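Long-range contacts in outer membrane porin protein 32 (PDB 2FGQ), which forms anion-selective channels as a homotrimeric beta-barrel porin of the bacterial outer membrane and is seen here with malate bound in the pore: residues 7-12 / 33-38; 76-81 / 91-96; 105-110 / 254-259; 110-115 / 323-328; 250-255 / 278-283. All coordinates share one frame; numbering follows the deposited sequence.

Interaction 1: 7-12 / 33-38; sequences FGIVDT and GASTSR. With SO4 (sulfate ion), chain G.
Asp-11 turns its carboxylate into the bend at residues 33-35 and takes up three successive backbone N-H groups. Asp-11 OD2 accepts from Ala-34 N on its syn side (2.9 Å) and from Ser-35 N on its anti side (3.0 Å), both from the same face of the carboxylate plane; OD1 is met by Gly-33 N from well above that plane (3.1 Å). CG lies anti to the backbone N (chi1 176°), which carries the group across to the bend, and OD1 also bonds to Tyr-289 OH. The backbone of Asp-11 is held too: its N donates to Ser-37 OG (3.0 Å), and a water joins that hydroxyl to Thr-12 OG1. Beyond the bend the two chains pair as antiparallel strands, Ile-9 and Arg-38 forming a hydrogen-bonded pair. Their side chains run alongside each other, and Ile-9 CD1 rests over one face of the guanidinium, 3.6 Å from Arg-38 NE. A bend at chi3 (67°) swings the end of Arg-38 back along its own segment, where NE and NH2 grip Thr-36 O side-on, nearly in the guanidinium plane, while Arg-38 NH1 donates to sulfate O3 (2.7 Å) and NH2 to sulfate O4 (2.9 Å). The carboxylate thus probably steadies the break in strand 26-48 from which Thr-36 OG1 binds D-malate, and the arginine, close to Arg-75, is consistent with a pore lining that attracts anions.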
# COMPACT_ATOMS: atom_id res chain seq x y z
N PHE A 7 9.63 -6.20 -11.35
CA PHE A 7 9.80 -7.64 -11.19
C PHE A 7 8.90 -8.15 -10.06
O PHE A 7 8.39 -7.39 -9.25
CB PHE A 7 11.26 -8.00 -10.89
CG PHE A 7 11.74 -7.46 -9.58
CD1 PHE A 7 12.24 -6.16 -9.48
CD2 PHE A 7 11.71 -8.26 -8.43
CE1 PHE A 7 12.67 -5.67 -8.27
CE2 PHE A 7 12.16 -7.77 -7.21
CZ PHE A 7 12.64 -6.48 -7.13
N GLY A 8 8.80 -9.47 -9.96
CA GLY A 8 8.05 -10.05 -8.87
C GLY A 8 7.97 -11.54 -8.95
O GLY A 8 8.50 -12.19 -9.86
N ILE A 9 7.31 -12.06 -7.92
CA ILE A 9 7.02 -13.48 -7.79
C ILE A 9 5.67 -13.62 -7.13
O ILE A 9 5.41 -13.04 -6.10
CB ILE A 9 8.08 -14.27 -6.92
CG1 ILE A 9 9.50 -14.06 -7.43
CG2 ILE A 9 7.70 -15.73 -6.86
CD1 ILE A 9 10.57 -14.75 -6.62
N VAL A 10 4.81 -14.46 -7.72
CA VAL A 10 3.61 -14.90 -7.02
C VAL A 10 3.77 -16.42 -6.78
O VAL A 10 3.83 -17.20 -7.73
CB VAL A 10 2.29 -14.60 -7.76
CG1 VAL A 10 1.14 -15.01 -6.89
CG2 VAL A 10 2.20 -13.14 -8.10
N ASP A 11 3.84 -16.77 -5.52
CA ASP A 11 4.01 -18.16 -5.07
C ASP A 11 2.85 -18.41 -4.11
O ASP A 11 2.76 -17.79 -3.04
CB ASP A 11 5.37 -18.32 -4.40
CG ASP A 11 5.59 -19.69 -3.82
OD1 ASP A 11 4.62 -20.29 -3.29
OD2 ASP A 11 6.74 -20.19 -3.82
N THR A 12 1.93 -19.28 -4.55
CA THR A 12 0.73 -19.59 -3.79
C THR A 12 0.56 -21.10 -3.76
O THR A 12 0.88 -21.79 -4.73
CB THR A 12 -0.47 -18.86 -4.42
OG1 THR A 12 -0.23 -17.46 -4.34
CG2 THR A 12 -1.76 -19.05 -3.65
N GLY A 33 5.89 -20.78 -0.54
CA GLY A 33 6.45 -22.07 -0.14
C GLY A 33 7.81 -22.37 -0.72
O GLY A 33 8.58 -23.09 -0.09
N ALA A 34 8.09 -21.87 -1.92
CA ALA A 34 9.37 -22.09 -2.63
C ALA A 34 10.22 -20.81 -2.68
O ALA A 34 11.42 -20.84 -2.48
CB ALA A 34 9.12 -22.64 -4.02
N SER A 35 9.60 -19.66 -2.94
CA SER A 35 10.25 -18.35 -2.84
C SER A 35 9.27 -17.38 -2.24
O SER A 35 8.07 -17.50 -2.48
CB SER A 35 10.67 -17.83 -4.20
OG SER A 35 11.61 -18.67 -4.84
N THR A 36 9.75 -16.40 -1.52
CA THR A 36 8.84 -15.39 -1.01
C THR A 36 8.22 -14.57 -2.14
O THR A 36 8.91 -14.04 -2.99
CB THR A 36 9.53 -14.49 0.01
OG1 THR A 36 10.11 -15.30 1.05
CG2 THR A 36 8.53 -13.52 0.65
N SER A 37 6.90 -14.51 -2.13
CA SER A 37 6.17 -13.71 -3.10
C SER A 37 6.49 -12.25 -2.90
O SER A 37 6.61 -11.79 -1.78
CB SER A 37 4.66 -13.88 -2.96
OG SER A 37 4.24 -15.20 -3.05
N ARG A 38 6.64 -11.54 -4.01
CA ARG A 38 7.10 -10.16 -3.94
C ARG A 38 6.73 -9.37 -5.17
O ARG A 38 6.44 -9.94 -6.22
CB ARG A 38 8.64 -10.15 -3.76
CG ARG A 38 9.41 -10.54 -5.01
CD ARG A 38 10.85 -10.99 -4.75
NE ARG A 38 10.86 -12.24 -4.03
CZ ARG A 38 11.94 -12.91 -3.68
NH1 ARG A 38 13.15 -12.41 -3.92
NH2 ARG A 38 11.83 -14.09 -3.09
S SO4 G . 15.04 -15.25 -2.95
O1 SO4 G . 14.14 -16.17 -3.69
O2 SO4 G . 16.31 -15.98 -2.56
O3 SO4 G . 15.30 -14.01 -3.77
O4 SO4 G . 14.35 -14.77 -1.73
O HOH W 1 1.24 -15.11 -3.08

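Interaction 2: 76-81 / 91-96; sequences RSTVSL and GRDLVP
Arg-76 and Asp-93 run alongside each other in the same direction, and it is the aliphatic part of the arginine that comes closest: CD is 3.4 Å from Asp-93 OD1. The guanidinium and carboxylate planes differ by 29°. Asp-93 OD2 sits over a face of the guanidinium, 3.8 Å from Arg-76 NE, a long salt bridge in which no N-H points at the oxygen. The N-H of Arg-76 NE is spent instead on Thr-78 OG1, which lies in the guanidinium plane (2.9 Å, 170° at the hydrogen). Thr-78 offers OG1 because chi1 of 52° puts it between the backbone N and the carbonyl carbon; the same torsion sets CG2 3.6 Å from Arg-92 O. Arg-92 O also accepts from Ser-77 N (2.9 Å), the one hydrogen bond across the contact. Gly-91 packs its CA against Ser-77 O on the chain that runs on from strand 86-90 to Leu-94, which touches D-malate. Asp-93 OD2 also pairs with Arg-89, and Ser-77 OG bonds to Gly-63 O of the third subunit. With Arg-76 and Arg-89 close together, the acid probably offsets part of their positive charge beside the anion pathway.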
# COMPACT_ATOMS: atom_id res chain seq x y z
N ARG A 76 12.79 -4.44 0.95
CA ARG A 76 14.00 -3.65 0.66
C ARG A 76 13.54 -2.30 0.13
O ARG A 76 12.61 -2.22 -0.72
CB ARG A 76 14.81 -4.33 -0.43
CG ARG A 76 16.12 -3.61 -0.79
CD ARG A 76 17.05 -4.46 -1.57
NE ARG A 76 18.13 -3.66 -2.14
CZ ARG A 76 19.08 -4.15 -2.93
NH1 ARG A 76 19.12 -5.46 -3.17
NH2 ARG A 76 19.98 -3.35 -3.46
N SER A 77 14.15 -1.22 0.61
CA SER A 77 13.84 0.11 0.10
C SER A 77 15.09 0.93 0.13
O SER A 77 15.24 1.81 0.98
CB SER A 77 12.71 0.77 0.90
OG SER A 77 13.00 0.89 2.28
N THR A 78 16.01 0.63 -0.78
CA THR A 78 17.35 1.21 -0.73
C THR A 78 17.65 2.13 -1.90
O THR A 78 17.04 2.08 -2.97
CB THR A 78 18.44 0.10 -0.73
OG1 THR A 78 18.20 -0.81 -1.84
CG2 THR A 78 18.37 -0.72 0.55
N VAL A 79 18.65 2.97 -1.64
CA VAL A 79 19.35 3.72 -2.67
C VAL A 79 20.83 3.44 -2.45
O VAL A 79 21.28 3.24 -1.32
CB VAL A 79 18.98 5.23 -2.62
CG1 VAL A 79 19.25 5.90 -1.25
CG2 VAL A 79 19.65 6.02 -3.74
N SER A 80 21.57 3.39 -3.54
CA SER A 80 22.95 2.94 -3.45
C SER A 80 23.89 3.62 -4.40
O SER A 80 23.48 4.16 -5.41
CB SER A 80 23.05 1.43 -3.72
OG SER A 80 22.53 1.12 -5.01
N LEU A 81 25.17 3.51 -4.10
CA LEU A 81 26.24 3.80 -5.04
C LEU A 81 27.14 2.59 -5.09
O LEU A 81 27.39 1.97 -4.09
CB LEU A 81 27.06 5.02 -4.60
CG LEU A 81 26.43 6.39 -4.73
CD1 LEU A 81 27.41 7.43 -4.15
CD2 LEU A 81 26.06 6.73 -6.17
N GLY A 91 19.02 2.37 3.57
CA GLY A 91 17.61 2.04 3.65
C GLY A 91 17.34 0.66 4.20
O GLY A 91 18.24 -0.20 4.38
N ARG A 92 16.08 0.39 4.48
CA ARG A 92 15.68 -0.90 4.98
C ARG A 92 16.06 -2.03 4.01
O ARG A 92 15.86 -1.92 2.80
CB ARG A 92 14.18 -0.94 5.20
CG ARG A 92 13.80 -2.31 5.84
CD ARG A 92 12.45 -2.35 6.34
NE ARG A 92 12.04 -3.69 6.70
CZ ARG A 92 12.17 -4.21 7.91
NH1 ARG A 92 12.81 -3.59 8.90
NH2 ARG A 92 11.65 -5.40 8.14
N ASP A 93 16.62 -3.09 4.56
CA ASP A 93 17.07 -4.22 3.76
C ASP A 93 17.36 -5.36 4.68
O ASP A 93 17.39 -5.22 5.92
CB ASP A 93 18.35 -3.79 3.05
CG ASP A 93 18.72 -4.62 1.85
OD1 ASP A 93 18.06 -5.64 1.46
OD2 ASP A 93 19.76 -4.27 1.20
N LEU A 94 17.60 -6.51 4.08
CA LEU A 94 18.32 -7.57 4.79
C LEU A 94 19.62 -7.05 5.38
O LEU A 94 20.34 -6.30 4.73
CB LEU A 94 18.65 -8.74 3.85
CG LEU A 94 17.45 -9.51 3.31
CD1 LEU A 94 17.95 -10.39 2.18
CD2 LEU A 94 16.84 -10.32 4.40
N VAL A 95 19.89 -7.40 6.63
CA VAL A 95 21.20 -7.06 7.20
C VAL A 95 22.26 -8.00 6.58
O VAL A 95 21.91 -9.05 6.08
CB VAL A 95 21.21 -7.15 8.75
CG1 VAL A 95 20.24 -6.10 9.31
CG2 VAL A 95 20.90 -8.53 9.26
N PRO A 96 23.53 -7.59 6.57
CA PRO A 96 24.54 -8.41 5.87
C PRO A 96 24.63 -9.83 6.38
O PRO A 96 24.84 -10.74 5.59
CB PRO A 96 25.83 -7.64 6.10
CG PRO A 96 25.41 -6.27 6.34
CD PRO A 96 24.11 -6.33 7.08

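Interaction 3: 105-110 / 254-259; sequences DLFSAT and EVKLQY. With SO4 (sulfate ion), chain F.
Residues 105-110 form two turns in succession, type I from Asp-105 to Ser-108 and type I' from Phe-107 to Thr-110, above the extended segment 254-259 of strand 253-264; the nearest CA atoms, those of Leu-106 and Lys-256, are 6.9 Å apart, too far for backbone pairing. Asp-105 braces the turns from within: OD1 accepts from Phe-107 N, making an Asx turn, and OD2 from Ala-109 N, each donor standing well above the carboxylate plane. OD2 also receives the N-H of Phe-115. This piece of chain belongs to the long loop that folds into the porin barrel and narrows its channel, and Ala-109 on it touches D-malate. Side chains of the barrel wall rise to meet it. Phe-107 and Lys-256 overlap head to tail, with Lys-256 CD over one ring face, near the rim, and Phe-107 CZ 3.8 Å from Lys-256 CB. Gln-258 CB meets the ring at its edge, in plane, 3.8 Å from Phe-107 CE2. An extended chain beyond CG brings Lys-256 NZ to Leu-106 O, in the carbonyl plane (3.0 Å), and the same ammonium donates to sulfate O2 (2.7 Å). Glu-254 OE1 approaches that sulfate oxygen to 2.6 Å, a separation at which one of the acid groups probably carries a proton, and Arg-329 is a further donor to the ion.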
# COMPACT_ATOMS: atom_id res chain seq x y z
N ASP A 105 20.73 -22.15 3.40
CA ASP A 105 19.48 -22.86 3.59
C ASP A 105 18.94 -23.27 2.22
O ASP A 105 18.67 -22.43 1.37
CB ASP A 105 18.52 -21.87 4.23
CG ASP A 105 17.22 -22.46 4.67
OD1 ASP A 105 16.89 -23.64 4.45
OD2 ASP A 105 16.43 -21.73 5.32
N LEU A 106 18.76 -24.57 2.01
CA LEU A 106 18.31 -25.05 0.72
C LEU A 106 16.87 -24.72 0.39
O LEU A 106 16.46 -24.81 -0.78
CB LEU A 106 18.51 -26.55 0.67
CG LEU A 106 19.83 -27.09 0.12
CD1 LEU A 106 20.96 -26.14 0.09
CD2 LEU A 106 20.13 -28.36 0.83
N PHE A 107 16.12 -24.31 1.42
CA PHE A 107 14.71 -23.93 1.29
C PHE A 107 14.55 -22.43 1.36
O PHE A 107 13.44 -21.92 1.40
CB PHE A 107 13.89 -24.62 2.37
CG PHE A 107 13.72 -26.07 2.11
CD1 PHE A 107 12.70 -26.50 1.26
CD2 PHE A 107 14.57 -26.99 2.64
CE1 PHE A 107 12.55 -27.83 1.01
CE2 PHE A 107 14.43 -28.35 2.36
CZ PHE A 107 13.43 -28.76 1.55
N SER A 108 15.68 -21.72 1.36
CA SER A 108 15.69 -20.26 1.07
C SER A 108 14.89 -19.45 2.07
O SER A 108 14.26 -18.44 1.71
CB SER A 108 15.15 -19.99 -0.33
OG SER A 108 15.71 -20.85 -1.30
N ALA A 109 14.95 -19.88 3.33
CA ALA A 109 14.40 -19.15 4.44
C ALA A 109 12.91 -18.90 4.22
O ALA A 109 12.38 -17.94 4.74
CB ALA A 109 15.15 -17.80 4.66
N THR A 110 12.23 -19.79 3.50
CA THR A 110 10.77 -19.65 3.36
C THR A 110 10.12 -21.03 3.28
O THR A 110 10.82 -22.03 3.16
CB THR A 110 10.38 -18.77 2.12
OG1 THR A 110 8.98 -18.43 2.16
CG2 THR A 110 10.52 -19.49 0.83
N GLU A 254 14.36 -30.87 -9.20
CA GLU A 254 15.34 -30.72 -8.13
C GLU A 254 14.74 -31.32 -6.87
O GLU A 254 13.60 -31.03 -6.54
CB GLU A 254 15.68 -29.26 -7.91
CG GLU A 254 16.70 -29.03 -6.83
CD GLU A 254 16.79 -27.57 -6.45
OE1 GLU A 254 15.77 -26.84 -6.62
OE2 GLU A 254 17.86 -27.15 -5.99
N VAL A 255 15.50 -32.14 -6.17
CA VAL A 255 15.11 -32.68 -4.89
C VAL A 255 16.00 -32.07 -3.81
O VAL A 255 17.19 -31.80 -4.05
CB VAL A 255 15.18 -34.24 -4.87
CG1 VAL A 255 16.59 -34.74 -5.06
CG2 VAL A 255 14.61 -34.79 -3.61
N LYS A 256 15.41 -31.84 -2.65
CA LYS A 256 16.11 -31.23 -1.52
C LYS A 256 15.74 -31.94 -0.22
O LYS A 256 14.60 -32.30 0.01
CB LYS A 256 15.72 -29.74 -1.34
CG LYS A 256 15.84 -28.85 -2.53
CD LYS A 256 15.07 -27.55 -2.23
CE LYS A 256 14.92 -26.70 -3.40
NZ LYS A 256 14.42 -25.38 -2.95
N LEU A 257 16.73 -32.12 0.65
CA LEU A 257 16.55 -32.74 1.94
C LEU A 257 17.36 -31.96 2.97
O LEU A 257 18.55 -31.72 2.76
CB LEU A 257 17.06 -34.18 1.86
CG LEU A 257 16.59 -35.37 2.66
CD1 LEU A 257 17.71 -36.35 3.11
CD2 LEU A 257 15.51 -35.22 3.64
N GLN A 258 16.73 -31.59 4.08
CA GLN A 258 17.41 -30.81 5.10
C GLN A 258 17.01 -31.28 6.47
O GLN A 258 15.84 -31.55 6.73
CB GLN A 258 17.08 -29.34 4.93
CG GLN A 258 18.02 -28.40 5.65
CD GLN A 258 17.87 -26.96 5.12
OE1 GLN A 258 17.17 -26.13 5.72
NE2 GLN A 258 18.52 -26.68 4.00
N TYR A 259 18.01 -31.38 7.34
CA TYR A 259 17.83 -31.72 8.74
C TYR A 259 18.27 -30.54 9.59
O TYR A 259 19.29 -29.93 9.31
CB TYR A 259 18.70 -32.96 9.11
CG TYR A 259 18.71 -33.24 10.60
CD1 TYR A 259 17.69 -33.94 11.20
CD2 TYR A 259 19.73 -32.72 11.41
CE1 TYR A 259 17.68 -34.14 12.59
CE2 TYR A 259 19.74 -32.93 12.78
CZ TYR A 259 18.71 -33.63 13.37
OH TYR A 259 18.70 -33.84 14.73
S SO4 F . 14.81 -23.38 -5.98
O1 SO4 F . 14.27 -23.69 -7.31
O2 SO4 F . 15.39 -24.59 -5.38
O3 SO4 F . 15.88 -22.39 -6.13
O4 SO4 F . 13.76 -22.84 -5.11

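Interaction 4: 110-115 / 323-328; sequences TGIGPF and GVQVGI
Ile-112 meets strand 323-328 with both its backbone and its side chain, and nearly all the close packing of this contact gathers round it. Its N-H donates to Gln-325 OE1 (3.1 Å) along a straight path, 163° at the hydrogen, yet arrives from above the plane of the amide, 57° out of it, and not on a lone pair. The side chain of Gln-325, extended beyond CG, runs antiparallel to that of Ile-112; OE1 of Gln-325 comes 3.6 Å from Ile-112 CG1 and the amide carbon CD 4.0 Å from CG2. With chi1 of 56°, Ile-112 holds CG1 between its backbone N and carbonyl carbon and sends CD1 down onto the strand, 3.4 Å from Gly-323 O. The strand has no side chain at Gly-323, and the methyl settles directly against its peptide. Gly-111 passes beside the amide, its CA 3.5 Å from Gln-325 OE1. Here the constricting loop of a porin lies against the inside of the barrel: strand 320-331 is the last of the wall and pairs with strand 4-17, which closes the cylinder. Ile-112 is further enclosed by Ala-293 of strand 286-297 and by Leu-305 and Ala-307. The contact thins quickly on both sides. Val-324 turns its side chain away from the loop, and Val-326 likewise belongs to the surface of the barrel. Past Ile-112 the loop leaves the strand, and Pro-114 packs against Asp-105 and Phe-107 instead, while Phe-115 reaches across to Ser-240 and Met-242 of strand 235-249.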
# COMPACT_ATOMS: atom_id res chain seq x y z
N THR A 110 12.23 -19.79 3.50
CA THR A 110 10.77 -19.65 3.36
C THR A 110 10.12 -21.03 3.28
O THR A 110 10.82 -22.03 3.16
CB THR A 110 10.38 -18.77 2.12
OG1 THR A 110 8.98 -18.43 2.16
CG2 THR A 110 10.52 -19.49 0.83
N GLY A 111 8.80 -21.05 3.41
CA GLY A 111 8.06 -22.30 3.37
C GLY A 111 8.05 -22.99 4.71
O GLY A 111 8.52 -22.44 5.72
N ILE A 112 7.53 -24.22 4.76
CA ILE A 112 7.68 -25.07 6.01
C ILE A 112 9.11 -25.67 6.20
O ILE A 112 9.53 -26.16 7.27
CB ILE A 112 6.63 -26.24 6.00
CG1 ILE A 112 6.74 -27.10 4.73
CG2 ILE A 112 5.26 -25.73 6.18
CD1 ILE A 112 5.94 -28.38 4.85
N GLY A 113 9.86 -25.76 5.17
CA GLY A 113 11.13 -26.45 5.28
C GLY A 113 12.32 -25.76 5.88
O GLY A 113 13.30 -26.44 6.08
N PRO A 114 12.34 -24.44 6.10
CA PRO A 114 13.62 -23.77 6.14
C PRO A 114 14.24 -23.82 7.52
O PRO A 114 13.62 -24.17 8.52
CB PRO A 114 13.28 -22.33 5.77
CG PRO A 114 12.01 -22.12 6.41
CD PRO A 114 11.25 -23.48 6.30
N PHE A 115 15.49 -23.45 7.54
CA PHE A 115 16.22 -23.23 8.79
C PHE A 115 15.52 -22.15 9.59
O PHE A 115 15.17 -21.09 9.04
CB PHE A 115 17.61 -22.76 8.43
CG PHE A 115 18.52 -22.55 9.60
CD1 PHE A 115 18.82 -23.61 10.44
CD2 PHE A 115 19.07 -21.33 9.82
CE1 PHE A 115 19.72 -23.41 11.52
CE2 PHE A 115 19.96 -21.13 10.88
CZ PHE A 115 20.26 -22.17 11.73
N GLY A 323 3.75 -31.36 8.23
CA GLY A 323 3.19 -30.38 7.32
C GLY A 323 3.51 -30.68 5.88
O GLY A 323 4.49 -31.34 5.55
N VAL A 324 2.64 -30.18 5.01
CA VAL A 324 2.76 -30.36 3.58
C VAL A 324 2.39 -29.02 2.92
O VAL A 324 1.43 -28.35 3.34
CB VAL A 324 1.75 -31.44 3.05
CG1 VAL A 324 1.96 -31.68 1.57
CG2 VAL A 324 1.88 -32.69 3.83
N GLN A 325 3.09 -28.68 1.84
CA GLN A 325 2.75 -27.52 0.98
C GLN A 325 2.92 -27.98 -0.45
O GLN A 325 3.95 -28.60 -0.79
CB GLN A 325 3.72 -26.35 1.17
CG GLN A 325 3.61 -25.59 2.39
CD GLN A 325 4.65 -24.48 2.48
OE1 GLN A 325 5.82 -24.73 2.23
NE2 GLN A 325 4.22 -23.29 2.89
N VAL A 326 1.95 -27.69 -1.29
CA VAL A 326 2.07 -27.96 -2.71
C VAL A 326 1.58 -26.69 -3.43
O VAL A 326 0.50 -26.22 -3.14
CB VAL A 326 1.20 -29.16 -3.12
CG1 VAL A 326 1.16 -29.35 -4.62
CG2 VAL A 326 1.72 -30.45 -2.46
N GLY A 327 2.36 -26.21 -4.37
CA GLY A 327 2.08 -24.90 -4.94
C GLY A 327 2.74 -24.64 -6.27
O GLY A 327 3.34 -25.51 -6.90
N ILE A 328 2.57 -23.39 -6.72
CA ILE A 328 3.13 -22.90 -7.96
C ILE A 328 3.86 -21.62 -7.62
O ILE A 328 3.38 -20.79 -6.82
CB ILE A 328 2.01 -22.67 -9.03
CG1 ILE A 328 2.60 -22.12 -10.34
CG2 ILE A 328 0.91 -21.75 -8.56
CD1 ILE A 328 1.65 -22.19 -11.52

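Interaction 5: 250-255 / 278-283; sequences GGVGEV and YVHNLS
Strands 253-255 and 278-281 run antiparallel, their axes 4.8 Å apart at 172°, with Glu-254 and Val-279 as a hydrogen-bonded pair flanked by the non-hydrogen-bonded pairs Gly-253 with His-280 and Val-255 with Tyr-278. Glu-254 N donates to Val-279 O (2.9 Å) and Val-279 N to Glu-254 O (2.9 Å); two residues along, Asn-281 N reaches Val-252 O (2.8 Å), so the pairing extends to the residue just ahead of strand 253-264. Tyr-278 lies on the face shared with Val-255 and His-280. CG anti to the backbone N (chi1 -165°) lays the ring across the neighbouring strand, one ring face over Glu-254 N and the phenol oxygen OH 3.5 Å from Gly-253 CA. Lacking a side chain, Gly-253 lets the phenol sit directly on its backbone. Beside it, Val-255 CB touches Tyr-278 CD1 (4.2 Å). On the other face Glu-254 and Val-279 extend together from the sheet, with Glu-254 OE1 4.1 Å from Val-279 CG2. In the barrel this hairpin end is flanked by strand 235-249, where Val-249 meets both Val-255 and Tyr-278, and by strand 286-297, whose Ala-287 packs on Val-279; Leu-282 packs on Leu-47 of the second subunit.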
# COMPACT_ATOMS: atom_id res chain seq x y z
N GLY A 250 16.62 -35.27 -13.48
CA GLY A 250 16.11 -35.33 -14.84
C GLY A 250 15.90 -34.08 -15.66
O GLY A 250 14.90 -33.98 -16.36
N GLY A 251 16.81 -33.12 -15.66
CA GLY A 251 16.62 -32.02 -16.61
C GLY A 251 15.73 -30.84 -16.21
O GLY A 251 16.07 -29.69 -16.53
N VAL A 252 14.62 -31.08 -15.50
CA VAL A 252 13.79 -29.96 -15.02
C VAL A 252 13.39 -30.04 -13.52
O VAL A 252 12.70 -29.17 -13.00
CB VAL A 252 12.53 -29.85 -15.93
CG1 VAL A 252 11.48 -30.85 -15.55
CG2 VAL A 252 12.03 -28.51 -15.90
N GLY A 253 13.88 -31.04 -12.81
CA GLY A 253 13.55 -31.26 -11.42
C GLY A 253 14.69 -31.01 -10.47
O GLY A 253 15.85 -30.98 -10.86
N GLU A 254 14.36 -30.87 -9.20
CA GLU A 254 15.34 -30.72 -8.13
C GLU A 254 14.74 -31.32 -6.87
O GLU A 254 13.60 -31.03 -6.54
CB GLU A 254 15.68 -29.26 -7.91
CG GLU A 254 16.70 -29.03 -6.83
CD GLU A 254 16.79 -27.57 -6.45
OE1 GLU A 254 15.77 -26.84 -6.62
OE2 GLU A 254 17.86 -27.15 -5.99
N VAL A 255 15.50 -32.14 -6.17
CA VAL A 255 15.11 -32.68 -4.89
C VAL A 255 16.00 -32.07 -3.81
O VAL A 255 17.19 -31.80 -4.05
CB VAL A 255 15.18 -34.24 -4.87
CG1 VAL A 255 16.59 -34.74 -5.06
CG2 VAL A 255 14.61 -34.79 -3.61
N TYR A 278 10.60 -30.93 -3.46
CA TYR A 278 10.78 -31.16 -4.87
C TYR A 278 10.32 -29.91 -5.60
O TYR A 278 9.30 -29.35 -5.26
CB TYR A 278 9.95 -32.36 -5.34
CG TYR A 278 10.39 -32.83 -6.70
CD1 TYR A 278 11.54 -33.57 -6.82
CD2 TYR A 278 9.68 -32.51 -7.86
CE1 TYR A 278 12.00 -34.01 -8.03
CE2 TYR A 278 10.15 -32.98 -9.13
CZ TYR A 278 11.33 -33.71 -9.17
OH TYR A 278 11.88 -34.20 -10.36
N VAL A 279 11.08 -29.50 -6.62
CA VAL A 279 10.71 -28.41 -7.50
C VAL A 279 10.75 -28.93 -8.92
O VAL A 279 11.74 -29.54 -9.34
CB VAL A 279 11.70 -27.25 -7.33
CG1 VAL A 279 11.37 -26.10 -8.27
CG2 VAL A 279 11.69 -26.75 -5.89
N HIS A 280 9.67 -28.72 -9.66
CA HIS A 280 9.56 -29.16 -11.03
C HIS A 280 9.38 -27.91 -11.90
O HIS A 280 8.32 -27.27 -11.85
CB HIS A 280 8.36 -30.06 -11.17
CG HIS A 280 8.18 -30.63 -12.53
ND1 HIS A 280 7.31 -30.11 -13.45
CD2 HIS A 280 8.75 -31.70 -13.12
CE1 HIS A 280 7.37 -30.82 -14.57
NE2 HIS A 280 8.22 -31.80 -14.39
N ASN A 281 10.38 -27.58 -12.70
CA ASN A 281 10.29 -26.40 -13.55
C ASN A 281 9.46 -26.64 -14.82
O ASN A 281 9.70 -27.59 -15.60
CB ASN A 281 11.66 -25.83 -13.91
CG ASN A 281 12.50 -25.56 -12.70
OD1 ASN A 281 13.60 -26.09 -12.52
ND2 ASN A 281 12.05 -24.73 -11.90
N LEU A 282 8.45 -25.82 -15.00
CA LEU A 282 7.69 -25.83 -16.26
C LEU A 282 8.33 -24.90 -17.26
O LEU A 282 8.17 -25.07 -18.48
CB LEU A 282 6.25 -25.40 -16.03
CG LEU A 282 5.43 -26.24 -15.06
CD1 LEU A 282 4.07 -25.58 -14.89
CD2 LEU A 282 5.28 -27.66 -15.58
N SER A 283 9.10 -23.94 -16.74
CA SER A 283 9.90 -23.03 -17.52
C SER A 283 10.92 -22.45 -16.56
O SER A 283 10.87 -22.73 -15.36
CB SER A 283 9.04 -21.88 -18.08
OG SER A 283 8.57 -20.99 -17.05

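All five contacts reach the same closed antiparallel barrel. Interactions 1 and 5 pair neighbouring wall strands, interaction 2 lies on the chain between strand 86-90 and the inward loop, and interactions 3 and 4 fasten that long loop to strands 253-264 and 320-331. Interactions 1, 2 and 3 follow in series along the chain, whereas the segments of 3 and 4 alternate; these two share Thr-110, with centres about 9 Å apart. Thr-110 also packs on Thr-36 of interaction 1. Interaction 3 shares Glu-254 and Val-255 with interaction 5. Interactions 2 and 5 are farthest apart, about 32 Å between centres. Malate-contacting residues in interactions 1, 2 and 3 thus converge on one channel.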